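Local coordinates for protein ribokinase (Thermotoga maritima, PDB 1VM7) that probably phosphorylates D-ribose at O-5, using ATP and magnesium to yield D-ribose 5-phosphate, as a homodimeric carbohydrate kinase of the PfkB family, at residues 81-84 / 85-88; 150-153 / 154-158; 213-216 / 217-220; 265-269 / 270-274. All blocks are in the same frame, centred on the assembly; numbering follows the deposited sequence.

Contact 1 (81-84 / 85-88); sequences SDLL and IENY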
ATOM      1  N   SER A  81       8.072  -3.582 -10.357  1.00 31.17           N
ATOM      2  CA  SER A  81       8.380  -3.535 -11.792  1.00 31.76           C
ATOM      3  C   SER A  81       9.029  -4.878 -12.233  1.00 31.95           C
ATOM      4  O   SER A  81       8.668  -5.460 -13.259  1.00 31.27           O
ATOM      5  CB  SER A  81       9.264  -2.326 -12.158  1.00 31.68           C
ATOM      6  OG  SER A  81      10.590  -2.501 -11.749  1.00 32.56           O
ATOM      7  N   ASP A  82       9.938  -5.397 -11.413  1.00 32.21           N
ATOM      8  CA  ASP A  82      10.520  -6.721 -11.658  1.00 32.37           C
ATOM      9  C   ASP A  82       9.471  -7.790 -11.786  1.00 32.62           C
ATOM     10  O   ASP A  82       9.556  -8.600 -12.693  1.00 32.07           O
ATOM     11  CB  ASP A  82      11.507  -7.134 -10.573  1.00 32.67           C
ATOM     12  CG  ASP A  82      12.725  -6.245 -10.531  1.00 33.48           C
ATOM     13  OD1 ASP A  82      13.018  -5.619 -11.555  1.00 35.05           O
ATOM     14  OD2 ASP A  82      13.367  -6.163  -9.470  1.00 37.65           O
ATOM     15  N   LEU A  83       8.487  -7.791 -10.894  1.00 33.53           N
ATOM     16  CA  LEU A  83       7.404  -8.774 -10.983  1.00 34.18           C
ATOM     17  C   LEU A  83       6.605  -8.602 -12.284  1.00 33.83           C
ATOM     18  O   LEU A  83       6.238  -9.604 -12.933  1.00 32.12           O
ATOM     19  CB  LEU A  83       6.508  -8.745  -9.731  1.00 35.64           C
ATOM     20  CG  LEU A  83       7.301  -9.270  -8.495  1.00 38.58           C
ATOM     21  CD1 LEU A  83       6.673  -8.861  -7.136  1.00 40.38           C
ATOM     22  CD2 LEU A  83       7.551 -10.796  -8.558  1.00 38.58           C
ATOM     23  N   LEU A  84       6.313  -7.349 -12.656  1.00 33.19           N
ATOM     24  CA  LEU A  84       5.576  -7.100 -13.907  1.00 33.34           C
ATOM     25  C   LEU A  84       6.402  -7.525 -15.147  1.00 33.20           C
ATOM     26  O   LEU A  84       5.883  -8.080 -16.098  1.00 32.92           O
ATOM     27  CB  LEU A  84       5.188  -5.658 -14.021  1.00 33.53           C
ATOM     28  CG  LEU A  84       4.151  -5.146 -13.002  1.00 35.59           C
ATOM     29  CD1 LEU A  84       3.857  -3.720 -13.364  1.00 34.95           C
ATOM     30  CD2 LEU A  84       2.925  -5.985 -12.984  1.00 35.85           C
ATOM     31  N   ILE A  85       7.699  -7.275 -15.114  1.00 32.98           N
ATOM     32  CA  ILE A  85       8.581  -7.706 -16.211  1.00 33.13           C
ATOM     33  C   ILE A  85       8.576  -9.236 -16.359  1.00 34.04           C
ATOM     34  O   ILE A  85       8.432  -9.759 -17.489  1.00 33.58           O
ATOM     35  CB  ILE A  85       9.974  -7.117 -16.044  1.00 32.87           C
ATOM     36  CG1 ILE A  85       9.910  -5.609 -16.315  1.00 31.21           C
ATOM     37  CG2 ILE A  85      11.000  -7.789 -16.961  1.00 34.06           C
ATOM     38  CD1 ILE A  85      11.152  -4.889 -15.932  1.00 29.34           C
ATOM     39  N   GLU A  86       8.650  -9.954 -15.238  1.00 34.49           N
ATOM     40  CA  GLU A  86       8.557 -11.414 -15.282  1.00 35.97           C
ATOM     41  C   GLU A  86       7.269 -11.842 -15.919  1.00 34.95           C
ATOM     42  O   GLU A  86       7.264 -12.766 -16.734  1.00 35.79           O
ATOM     43  CB  GLU A  86       8.618 -12.107 -13.916  1.00 35.57           C
ATOM     44  CG  GLU A  86       9.483 -11.464 -12.912  1.00 39.15           C
ATOM     45  CD  GLU A  86       9.699 -12.343 -11.659  1.00 41.27           C
ATOM     46  OE1 GLU A  86       9.076 -13.469 -11.597  1.00 46.41           O
ATOM     47  OE2 GLU A  86      10.489 -11.881 -10.776  1.00 43.84           O
ATOM     48  N   ASN A  87       6.167 -11.232 -15.508  1.00 34.83           N
ATOM     49  CA  ASN A  87       4.853 -11.583 -16.059  1.00 34.75           C
ATOM     50  C   ASN A  87       4.874 -11.311 -17.554  1.00 34.33           C
ATOM     51  O   ASN A  87       4.480 -12.151 -18.343  1.00 34.06           O
ATOM     52  CB  ASN A  87       3.728 -10.756 -15.436  1.00 34.76           C
ATOM     53  CG  ASN A  87       3.536 -11.017 -13.947  1.00 37.07           C
ATOM     54  OD1 ASN A  87       4.084 -11.978 -13.395  1.00 38.70           O
ATOM     55  ND2 ASN A  87       2.751 -10.142 -13.276  1.00 35.40           N
ATOM     56  N   TYR A  88       5.345 -10.119 -17.929  1.00 34.12           N
ATOM     57  CA  TYR A  88       5.328  -9.694 -19.326  1.00 34.26           C
ATOM     58  C   TYR A  88       6.203 -10.593 -20.209  1.00 34.32           C
ATOM     59  O   TYR A  88       5.735 -11.033 -21.268  1.00 33.67           O
ATOM     60  CB  TYR A  88       5.667  -8.196 -19.482  1.00 34.03           C
ATOM     61  CG  TYR A  88       4.730  -7.218 -18.778  1.00 33.95           C
ATOM     62  CD1 TYR A  88       3.491  -7.617 -18.269  1.00 34.39           C
ATOM     63  CD2 TYR A  88       5.087  -5.860 -18.629  1.00 34.66           C
ATOM     64  CE1 TYR A  88       2.666  -6.720 -17.638  1.00 34.50           C
ATOM     65  CE2 TYR A  88       4.274  -4.967 -17.962  1.00 32.93           C
ATOM     66  CZ  TYR A  88       3.062  -5.384 -17.477  1.00 34.92           C
ATOM     67  OH  TYR A  88       2.242  -4.522 -16.797  1.00 33.92           O
TER
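Leu84 and Tyr88, one helical turn apart, carry this contact, and their backbones are tied by a bond from Tyr88 N to Leu84 O of 2.8 Å. The same i to i+4 pattern joins Ile85 N to Ser81 O at 2.8 Å and Asn87 N to Leu83 O at 3.0 Å, as an alpha helix requires. The side chains of Leu84 and Tyr88 run alongside each other in the same direction; their apolar contact is Leu84 CB to Tyr88 CZ, 4.1 Å, and farther along the methyl Leu84 CD1 rests beside the hydroxyl, 3.9 Å from Tyr88 OH. Tyr88 has CG anti to its carbonyl carbon (chi1 -60°), which swings the ring back along the helix until Leu84 O sits 3.0 Å above one face, offset toward the rim. Three polar ends find partners elsewhere: Tyr88 OH bonds to Ser23 OG, and Arg98 forms a salt bridge with Asp82 OD1 and a hydrogen bond with Ser81 OG. Helix 79-90 is the crossover of a beta-alpha-beta unit; Ile85 reaches Ile75 of strand 69-75 and Tyr96 of strand 93-98, while Leu84 also meets Pro50 of strand 40-51.

Contact 2 (150-153 / 154-158); sequences IPFE and TTLEC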
ATOM      1  N   ILE A 150      -3.033   6.943 -18.678  1.00 34.12           N
ATOM      2  CA  ILE A 150      -1.746   7.576 -18.858  1.00 33.59           C
ATOM      3  C   ILE A 150      -2.077   9.001 -19.271  1.00 33.26           C
ATOM      4  O   ILE A 150      -3.263   9.350 -19.452  1.00 33.33           O
ATOM      5  CB  ILE A 150      -0.872   6.814 -19.906  1.00 33.69           C
ATOM      6  CG1 ILE A 150      -1.569   6.744 -21.267  1.00 34.01           C
ATOM      7  CG2 ILE A 150      -0.587   5.430 -19.392  1.00 34.39           C
ATOM      8  CD1 ILE A 150      -0.727   6.158 -22.356  1.00 34.08           C
ATOM      9  N   PRO A 151      -1.062   9.856 -19.379  1.00 33.20           N
ATOM     10  CA  PRO A 151      -1.374  11.237 -19.730  1.00 33.09           C
ATOM     11  C   PRO A 151      -2.143  11.297 -21.034  1.00 32.84           C
ATOM     12  O   PRO A 151      -1.773  10.610 -21.992  1.00 32.68           O
ATOM     13  CB  PRO A 151       0.025  11.857 -19.896  1.00 32.60           C
ATOM     14  CG  PRO A 151       0.871  11.076 -19.009  1.00 32.10           C
ATOM     15  CD  PRO A 151       0.395   9.682 -19.202  1.00 32.86           C
ATOM     16  N   PHE A 152      -3.228  12.063 -21.060  1.00 33.14           N
ATOM     17  CA  PHE A 152      -4.108  12.023 -22.202  1.00 33.27           C
ATOM     18  C   PHE A 152      -3.354  12.428 -23.470  1.00 33.19           C
ATOM     19  O   PHE A 152      -3.573  11.886 -24.547  1.00 32.48           O
ATOM     20  CB  PHE A 152      -5.309  12.937 -22.006  1.00 34.17           C
ATOM     21  CG  PHE A 152      -6.271  12.834 -23.119  1.00 34.18           C
ATOM     22  CD1 PHE A 152      -6.980  11.652 -23.303  1.00 33.69           C
ATOM     23  CD2 PHE A 152      -6.386  13.857 -24.052  1.00 33.59           C
ATOM     24  CE1 PHE A 152      -7.858  11.515 -24.355  1.00 34.76           C
ATOM     25  CE2 PHE A 152      -7.262  13.728 -25.122  1.00 34.34           C
ATOM     26  CZ  PHE A 152      -7.999  12.555 -25.274  1.00 34.87           C
ATOM     27  N   GLU A 153      -2.446  13.376 -23.332  1.00 33.63           N
ATOM     28  CA  GLU A 153      -1.690  13.869 -24.482  1.00 34.75           C
ATOM     29  C   GLU A 153      -0.980  12.758 -25.231  1.00 33.90           C
ATOM     30  O   GLU A 153      -0.743  12.863 -26.445  1.00 34.00           O
ATOM     31  CB  GLU A 153      -0.622  14.896 -24.076  1.00 35.13           C
ATOM     32  CG  GLU A 153       0.506  14.294 -23.202  1.00 39.66           C
ATOM     33  CD  GLU A 153       1.839  14.983 -23.390  1.00 43.03           C
ATOM     34  OE1 GLU A 153       1.830  16.211 -23.584  1.00 45.61           O
ATOM     35  OE2 GLU A 153       2.889  14.286 -23.342  1.00 45.27           O
ATOM     36  N   THR A 154      -0.593  11.717 -24.495  1.00 32.94           N
ATOM     37  CA  THR A 154       0.106  10.602 -25.098  1.00 31.80           C
ATOM     38  C   THR A 154      -0.893   9.741 -25.827  1.00 31.34           C
ATOM     39  O   THR A 154      -0.708   9.411 -26.992  1.00 30.96           O
ATOM     40  CB  THR A 154       0.866   9.772 -24.060  1.00 31.69           C
ATOM     41  OG1 THR A 154       1.904  10.572 -23.510  1.00 29.76           O
ATOM     42  CG2 THR A 154       1.507   8.529 -24.704  1.00 30.81           C
ATOM     43  N   THR A 155      -1.965   9.392 -25.132  1.00 31.44           N
ATOM     44  CA  THR A 155      -3.061   8.657 -25.728  1.00 31.21           C
ATOM     45  C   THR A 155      -3.514   9.375 -26.990  1.00 30.94           C
ATOM     46  O   THR A 155      -3.609   8.772 -28.048  1.00 31.23           O
ATOM     47  CB  THR A 155      -4.227   8.530 -24.724  1.00 31.27           C
ATOM     48  OG1 THR A 155      -3.794   7.734 -23.630  1.00 30.88           O
ATOM     49  CG2 THR A 155      -5.473   7.885 -25.352  1.00 31.88           C
ATOM     50  N   LEU A 156      -3.771  10.666 -26.876  1.00 30.30           N
ATOM     51  CA  LEU A 156      -4.248  11.430 -28.001  1.00 30.70           C
ATOM     52  C   LEU A 156      -3.257  11.409 -29.182  1.00 31.18           C
ATOM     53  O   LEU A 156      -3.637  11.214 -30.337  1.00 30.48           O
ATOM     54  CB  LEU A 156      -4.515  12.867 -27.563  1.00 30.56           C
ATOM     55  CG  LEU A 156      -4.890  13.862 -28.652  1.00 30.24           C
ATOM     56  CD1 LEU A 156      -6.075  13.366 -29.486  1.00 29.59           C
ATOM     57  CD2 LEU A 156      -5.191  15.202 -27.992  1.00 30.04           C
ATOM     58  N   GLU A 157      -1.986  11.626 -28.881  1.00 31.98           N
ATOM     59  CA  GLU A 157      -0.983  11.696 -29.919  1.00 32.67           C
ATOM     60  C   GLU A 157      -0.878  10.362 -30.642  1.00 32.95           C
ATOM     61  O   GLU A 157      -0.739  10.347 -31.854  1.00 32.92           O
ATOM     62  CB  GLU A 157       0.373  12.130 -29.343  1.00 33.44           C
ATOM     63  CG  GLU A 157       1.419  12.502 -30.388  1.00 34.02           C
ATOM     64  CD  GLU A 157       1.066  13.754 -31.174  1.00 36.74           C
ATOM     65  OE1 GLU A 157      -0.081  14.269 -31.070  1.00 37.89           O
ATOM     66  OE2 GLU A 157       1.951  14.232 -31.908  1.00 39.17           O
ATOM     67  N   CYS A 158      -0.952   9.253 -29.902  1.00 33.51           N
ATOM     68  CA  CYS A 158      -0.976   7.910 -30.505  1.00 33.96           C
ATOM     69  C   CYS A 158      -2.150   7.698 -31.448  1.00 33.89           C
ATOM     70  O   CYS A 158      -1.975   7.198 -32.543  1.00 33.48           O
ATOM     71  CB  CYS A 158      -1.033   6.841 -29.418  1.00 34.70           C
ATOM     72  SG  CYS A 158       0.535   6.602 -28.658  1.00 36.15           S
TER
HETATM   73  O   HOH W   1      -4.846   8.600 -21.587  1.00 29.53           O
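Phe152 crosses Leu156 at a slant in the first turn of helix 152-161, the helix of a beta-alpha-beta unit between strands 143-146 and 165-168. Leu156 CB comes 3.8 Å from Phe152 CE2 and makes an off-centre CH-pi contact, 4.3 Å from the ring centroid and 29° off its normal. This pairing follows from Phe152 having CG anti to its own N (chi1 -176°), a turn that carries the ring forward along the helix. Replacing Phe152 with an alanine would probably leave one flank of Leu156 without its aromatic partner and open a gap toward Asn177 and Ile180. Behind the ring, Leu156 N bonds to Phe152 O at 2.6 Å, almost straight at 174°. Pro151 is the N-cap residue; it has no polar side chain to cap with, but Pro151 O receives Thr154 N at 3.0 Å and, weakly, Thr155 N. The buried Thr154 hydroxyl is satisfied by Leu128 O, and its methyl CG2 packs 4.0 Å from Ile150 CD1, so a threonine serves both needs. Farther out, a water donates a hydrogen bond of 2.8 Å to Ile150 O; its bond to Thr155 OG1 is of undecided direction, and the very short 2.5 Å between them is doubtful.

Contact 3 (213-216 / 217-220); sequences EKFL and ELGV
Phe215 has its CG anti to the carbonyl carbon (chi1 -81°), which points the ring out from the helix, leaning slightly back toward its start, and brings CD1 to Leu218; Val220, with CG1 anti to its N, has CG2 beside the N, where it meets Phe215 CB. Val220 CG2 lies 4.0 Å from Phe215 CB, and Leu218 CD1 meets Phe215 CD1 at the same 4.0 Å, the leucine crossing the phenylalanine at a slant. Apolar residues suit these places, since Phe215 also packs edge-to-face on Phe202 and meets the ring of Phe181, and Val220 touches Leu187 of strand 186-187. The backbone that brings Val220 round is a Schellman motif ending helix 208-217. Val220 N bonds to Phe215 O at 3.2 Å and Gly219 N to Leu216 O at 3.1 Å. Gly219 has phi 115°, where a side chain would be jammed against the preceding carbonyl oxygen, so glycine fits. Phe215 O is gripped twice, for Leu218 N also donates to it at 3.0 Å, and the two donors arrive from opposite faces of its carbonyl plane. With the chain reversed, Val220 O comes back against Leu216: it lies 3.4 Å from Leu216 CA in a CA-H...O contact of 172° and 3.2 Å from the methyl Leu216 CD2.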
ATOM      1  N   GLU A 213     -24.430   7.218 -31.493  1.00 32.08           N
ATOM      2  CA  GLU A 213     -24.648   7.887 -32.764  1.00 32.89           C
ATOM      3  C   GLU A 213     -23.941   9.217 -32.839  1.00 32.95           C
ATOM      4  O   GLU A 213     -23.384   9.559 -33.869  1.00 33.31           O
ATOM      5  CB  GLU A 213     -26.120   8.117 -33.015  1.00 32.74           C
ATOM      6  CG  GLU A 213     -26.832   6.964 -33.689  1.00 33.94           C
ATOM      7  CD  GLU A 213     -28.123   7.427 -34.370  1.00 33.87           C
ATOM      8  OE1 GLU A 213     -28.580   8.564 -34.091  1.00 35.66           O
ATOM      9  OE2 GLU A 213     -28.666   6.674 -35.210  1.00 37.22           O
ATOM     10  N   LYS A 214     -23.982   9.985 -31.759  1.00 33.08           N
ATOM     11  CA  LYS A 214     -23.325  11.285 -31.769  1.00 33.03           C
ATOM     12  C   LYS A 214     -21.842  11.145 -31.877  1.00 32.68           C
ATOM     13  O   LYS A 214     -21.197  11.967 -32.501  1.00 31.91           O
ATOM     14  CB  LYS A 214     -23.685  12.109 -30.557  1.00 33.26           C
ATOM     15  CG  LYS A 214     -25.088  12.509 -30.629  1.00 32.39           C
ATOM     16  CD  LYS A 214     -25.576  13.355 -29.496  1.00 33.75           C
ATOM     17  CE  LYS A 214     -26.978  13.761 -29.802  1.00 32.01           C
ATOM     18  NZ  LYS A 214     -27.084  14.379 -31.189  1.00 34.82           N
ATOM     19  N   PHE A 215     -21.282  10.108 -31.269  1.00 32.86           N
ATOM     20  CA  PHE A 215     -19.859   9.888 -31.416  1.00 33.20           C
ATOM     21  C   PHE A 215     -19.480   9.595 -32.869  1.00 33.14           C
ATOM     22  O   PHE A 215     -18.467  10.088 -33.365  1.00 32.14           O
ATOM     23  CB  PHE A 215     -19.369   8.805 -30.470  1.00 33.60           C
ATOM     24  CG  PHE A 215     -19.139   9.316 -29.095  1.00 33.28           C
ATOM     25  CD1 PHE A 215     -18.162  10.295 -28.876  1.00 34.25           C
ATOM     26  CD2 PHE A 215     -19.902   8.873 -28.031  1.00 33.87           C
ATOM     27  CE1 PHE A 215     -17.936  10.808 -27.616  1.00 35.28           C
ATOM     28  CE2 PHE A 215     -19.685   9.386 -26.752  1.00 35.61           C
ATOM     29  CZ  PHE A 215     -18.693  10.357 -26.544  1.00 35.28           C
ATOM     30  N   LEU A 216     -20.331   8.844 -33.563  1.00 33.55           N
ATOM     31  CA  LEU A 216     -20.182   8.666 -35.009  1.00 33.76           C
ATOM     32  C   LEU A 216     -20.085  10.015 -35.738  1.00 34.25           C
ATOM     33  O   LEU A 216     -19.290  10.143 -36.674  1.00 34.67           O
ATOM     34  CB  LEU A 216     -21.341   7.872 -35.621  1.00 33.59           C
ATOM     35  CG  LEU A 216     -21.548   6.412 -35.247  1.00 33.04           C
ATOM     36  CD1 LEU A 216     -22.691   5.829 -36.044  1.00 32.89           C
ATOM     37  CD2 LEU A 216     -20.277   5.600 -35.465  1.00 33.56           C
ATOM     38  N   GLU A 217     -20.864  11.007 -35.304  1.00 33.90           N
ATOM     39  CA  GLU A 217     -20.817  12.339 -35.902  1.00 34.21           C
ATOM     40  C   GLU A 217     -19.514  13.094 -35.672  1.00 33.88           C
ATOM     41  O   GLU A 217     -19.193  14.004 -36.448  1.00 34.12           O
ATOM     42  CB  GLU A 217     -21.986  13.215 -35.443  1.00 34.12           C
ATOM     43  CG  GLU A 217     -23.280  12.889 -36.134  1.00 34.52           C
ATOM     44  CD  GLU A 217     -24.299  13.976 -35.964  1.00 35.23           C
ATOM     45  OE1 GLU A 217     -24.120  14.841 -35.090  1.00 34.92           O
ATOM     46  OE2 GLU A 217     -25.280  13.980 -36.723  1.00 37.75           O
ATOM     47  N   LEU A 218     -18.804  12.770 -34.596  1.00 33.29           N
ATOM     48  CA  LEU A 218     -17.501  13.385 -34.332  1.00 33.26           C
ATOM     49  C   LEU A 218     -16.364  12.690 -35.115  1.00 33.05           C
ATOM     50  O   LEU A 218     -15.216  13.143 -35.079  1.00 32.88           O
ATOM     51  CB  LEU A 218     -17.179  13.357 -32.836  1.00 33.59           C
ATOM     52  CG  LEU A 218     -18.095  14.117 -31.877  1.00 33.69           C
ATOM     53  CD1 LEU A 218     -17.587  13.935 -30.442  1.00 33.80           C
ATOM     54  CD2 LEU A 218     -18.158  15.578 -32.239  1.00 33.52           C
ATOM     55  N   GLY A 219     -16.692  11.580 -35.778  1.00 32.64           N
ATOM     56  CA  GLY A 219     -15.769  10.867 -36.639  1.00 32.55           C
ATOM     57  C   GLY A 219     -15.414   9.469 -36.171  1.00 32.77           C
ATOM     58  O   GLY A 219     -14.688   8.754 -36.863  1.00 32.93           O
ATOM     59  N   VAL A 220     -15.911   9.071 -35.001  1.00 32.53           N
ATOM     60  CA  VAL A 220     -15.663   7.724 -34.495  1.00 32.38           C
ATOM     61  C   VAL A 220     -16.288   6.766 -35.481  1.00 32.15           C
ATOM     62  O   VAL A 220     -17.425   6.938 -35.838  1.00 31.72           O
ATOM     63  CB  VAL A 220     -16.332   7.488 -33.097  1.00 32.41           C
ATOM     64  CG1 VAL A 220     -16.216   6.025 -32.677  1.00 31.48           C
ATOM     65  CG2 VAL A 220     -15.758   8.426 -32.049  1.00 32.02           C
TER

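Contact 4 (265-269 / 270-274); sequences AVALS and EGKNP
The carboxylate of Glu270 has one face turned to Val266: the methyl Val266 CG1 sits over it near OE2, 3.4 Å away, and on the same side Val266 O lies 3.7 Å from Glu270 CD. Beyond OE1 stands Lys272, whose NZ makes a long salt bridge to Glu270 OE1 of 3.8 Å, and Arg301 of helix 301-309 forms a salt bridge with that same oxygen. An alanine in place of Glu270 is likely to leave Arg301 and Lys272 without this carboxylate and to take away the group packed on Val266 CG1. The extended Lys272 chain runs across the end of the helix, with CD 3.8 Å from Ala267 CB; the small alanine gives the methylenes room. Behind these side chains a Schellman motif ends helix 256-269. Gly271 is its positive-phi residue, donating from N to Leu268 O at 2.9 Å, while Lys272 N reaches Ala267 O at 3.1 Å. The chain then passes to Asn273, the N-cap of the next helix, whose OD1 takes Glu276 N. Ala267 packs on Ala277 and Phe280 of helix 274-288, while Leu268 touches Ile143 of strand 143-146 and Tyr186 of strand 186-187.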
ATOM      1  N   ALA A 265      -9.718  -7.364 -30.147  1.00 32.03           N
ATOM      2  CA  ALA A 265      -8.592  -6.967 -30.976  1.00 31.78           C
ATOM      3  C   ALA A 265      -7.876  -8.176 -31.604  1.00 31.69           C
ATOM      4  O   ALA A 265      -7.479  -8.114 -32.758  1.00 31.05           O
ATOM      5  CB  ALA A 265      -7.648  -6.135 -30.147  1.00 31.57           C
ATOM      6  N   VAL A 266      -7.710  -9.251 -30.824  1.00 32.23           N
ATOM      7  CA  VAL A 266      -7.179 -10.539 -31.315  1.00 32.20           C
ATOM      8  C   VAL A 266      -7.967 -11.058 -32.494  1.00 32.12           C
ATOM      9  O   VAL A 266      -7.386 -11.504 -33.475  1.00 31.83           O
ATOM     10  CB  VAL A 266      -7.175 -11.636 -30.184  1.00 32.60           C
ATOM     11  CG1 VAL A 266      -6.961 -13.055 -30.750  1.00 32.67           C
ATOM     12  CG2 VAL A 266      -6.092 -11.336 -29.154  1.00 32.37           C
ATOM     13  N   ALA A 267      -9.292 -11.002 -32.386  1.00 32.12           N
ATOM     14  CA  ALA A 267     -10.181 -11.410 -33.457  1.00 31.98           C
ATOM     15  C   ALA A 267      -9.975 -10.588 -34.743  1.00 32.25           C
ATOM     16  O   ALA A 267      -9.742 -11.141 -35.819  1.00 31.73           O
ATOM     17  CB  ALA A 267     -11.583 -11.319 -32.985  1.00 32.08           C
ATOM     18  N   LEU A 268     -10.005  -9.269 -34.625  1.00 32.43           N
ATOM     19  CA  LEU A 268      -9.689  -8.420 -35.762  1.00 32.78           C
ATOM     20  C   LEU A 268      -8.333  -8.799 -36.375  1.00 33.17           C
ATOM     21  O   LEU A 268      -8.211  -8.882 -37.587  1.00 32.81           O
ATOM     22  CB  LEU A 268      -9.674  -6.948 -35.351  1.00 32.55           C
ATOM     23  CG  LEU A 268     -10.969  -6.312 -34.800  1.00 33.01           C
ATOM     24  CD1 LEU A 268     -10.779  -4.823 -34.543  1.00 32.28           C
ATOM     25  CD2 LEU A 268     -12.141  -6.538 -35.753  1.00 34.29           C
ATOM     26  N   SER A 269      -7.328  -9.016 -35.519  1.00 33.60           N
ATOM     27  CA  SER A 269      -5.987  -9.347 -35.972  1.00 34.01           C
ATOM     28  C   SER A 269      -6.005 -10.595 -36.823  1.00 34.10           C
ATOM     29  O   SER A 269      -5.258 -10.682 -37.774  1.00 35.55           O
ATOM     30  CB  SER A 269      -5.034  -9.524 -34.786  1.00 34.19           C
ATOM     31  OG  SER A 269      -5.270 -10.734 -34.080  1.00 33.80           O
ATOM     32  N   GLU A 270      -6.875 -11.542 -36.490  1.00 33.91           N
ATOM     33  CA  GLU A 270      -7.018 -12.788 -37.237  1.00 34.05           C
ATOM     34  C   GLU A 270      -7.978 -12.703 -38.427  1.00 34.09           C
ATOM     35  O   GLU A 270      -8.307 -13.728 -39.030  1.00 34.25           O
ATOM     36  CB  GLU A 270      -7.469 -13.893 -36.288  1.00 33.85           C
ATOM     37  CG  GLU A 270      -6.432 -14.213 -35.240  1.00 34.57           C
ATOM     38  CD  GLU A 270      -6.963 -15.079 -34.129  1.00 35.15           C
ATOM     39  OE1 GLU A 270      -8.106 -15.568 -34.229  1.00 38.24           O
ATOM     40  OE2 GLU A 270      -6.233 -15.276 -33.151  1.00 33.70           O
ATOM     41  N   GLY A 271      -8.412 -11.494 -38.767  1.00 34.17           N
ATOM     42  CA  GLY A 271      -9.196 -11.255 -39.967  1.00 34.51           C
ATOM     43  C   GLY A 271     -10.678 -11.486 -39.773  1.00 34.91           C
ATOM     44  O   GLY A 271     -11.418 -11.606 -40.743  1.00 34.96           O
ATOM     45  N   LYS A 272     -11.123 -11.565 -38.524  1.00 35.55           N
ATOM     46  CA  LYS A 272     -12.558 -11.644 -38.256  1.00 36.20           C
ATOM     47  C   LYS A 272     -13.195 -10.272 -38.473  1.00 35.87           C
ATOM     48  O   LYS A 272     -12.560  -9.245 -38.222  1.00 35.72           O
ATOM     49  CB  LYS A 272     -12.825 -12.158 -36.835  1.00 36.24           C
ATOM     50  CG  LYS A 272     -12.651 -13.656 -36.731  1.00 37.42           C
ATOM     51  CD  LYS A 272     -12.488 -14.180 -35.308  1.00 37.42           C
ATOM     52  CE  LYS A 272     -12.296 -15.715 -35.368  1.00 38.88           C
ATOM     53  NZ  LYS A 272     -11.842 -16.330 -34.086  1.00 39.92           N
ATOM     54  N   ASN A 273     -14.431 -10.266 -38.976  1.00 35.65           N
ATOM     55  CA  ASN A 273     -15.195  -9.018 -39.110  1.00 35.22           C
ATOM     56  C   ASN A 273     -15.652  -8.545 -37.732  1.00 35.24           C
ATOM     57  O   ASN A 273     -15.695  -9.341 -36.790  1.00 35.22           O
ATOM     58  CB  ASN A 273     -16.370  -9.140 -40.103  1.00 34.97           C
ATOM     59  CG  ASN A 273     -17.505 -10.035 -39.609  1.00 34.19           C
ATOM     60  OD1 ASN A 273     -17.948  -9.955 -38.468  1.00 31.70           O
ATOM     61  ND2 ASN A 273     -18.005 -10.879 -40.508  1.00 34.36           N
ATOM     62  N   PRO A 274     -15.974  -7.245 -37.602  1.00 35.09           N
ATOM     63  CA  PRO A 274     -16.234  -6.678 -36.277  1.00 34.92           C
ATOM     64  C   PRO A 274     -17.339  -7.379 -35.492  1.00 34.73           C
ATOM     65  O   PRO A 274     -17.272  -7.435 -34.260  1.00 34.24           O
ATOM     66  CB  PRO A 274     -16.650  -5.233 -36.578  1.00 35.21           C
ATOM     67  CG  PRO A 274     -16.061  -4.939 -37.917  1.00 35.67           C
ATOM     68  CD  PRO A 274     -16.086  -6.228 -38.666  1.00 35.16           C
TER

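How the contacts relate
The four contacts follow one another along the chain inside one PfkB domain, none touching another. Contacts 1 and 3 are farthest apart, 38 Å between centres and on opposite sides of the chain's centre; contacts 2 and 3 are closest by centres, at 20 Å. Contacts 1 and 2 come near residues predicted to bind substrate: the side chain of Tyr88 is about 3 Å from that of Ala55, and that of Ile150 about 7 Å from Gly54. Contacts 3 and 4 have centres 22 Å apart and nearest atoms about 11 Å apart; Phe215 lies about 11 Å from Asn190, a predicted ATP residue, and Val266 about 12 Å from Asp258, the predicted proton acceptor, measured between side chains.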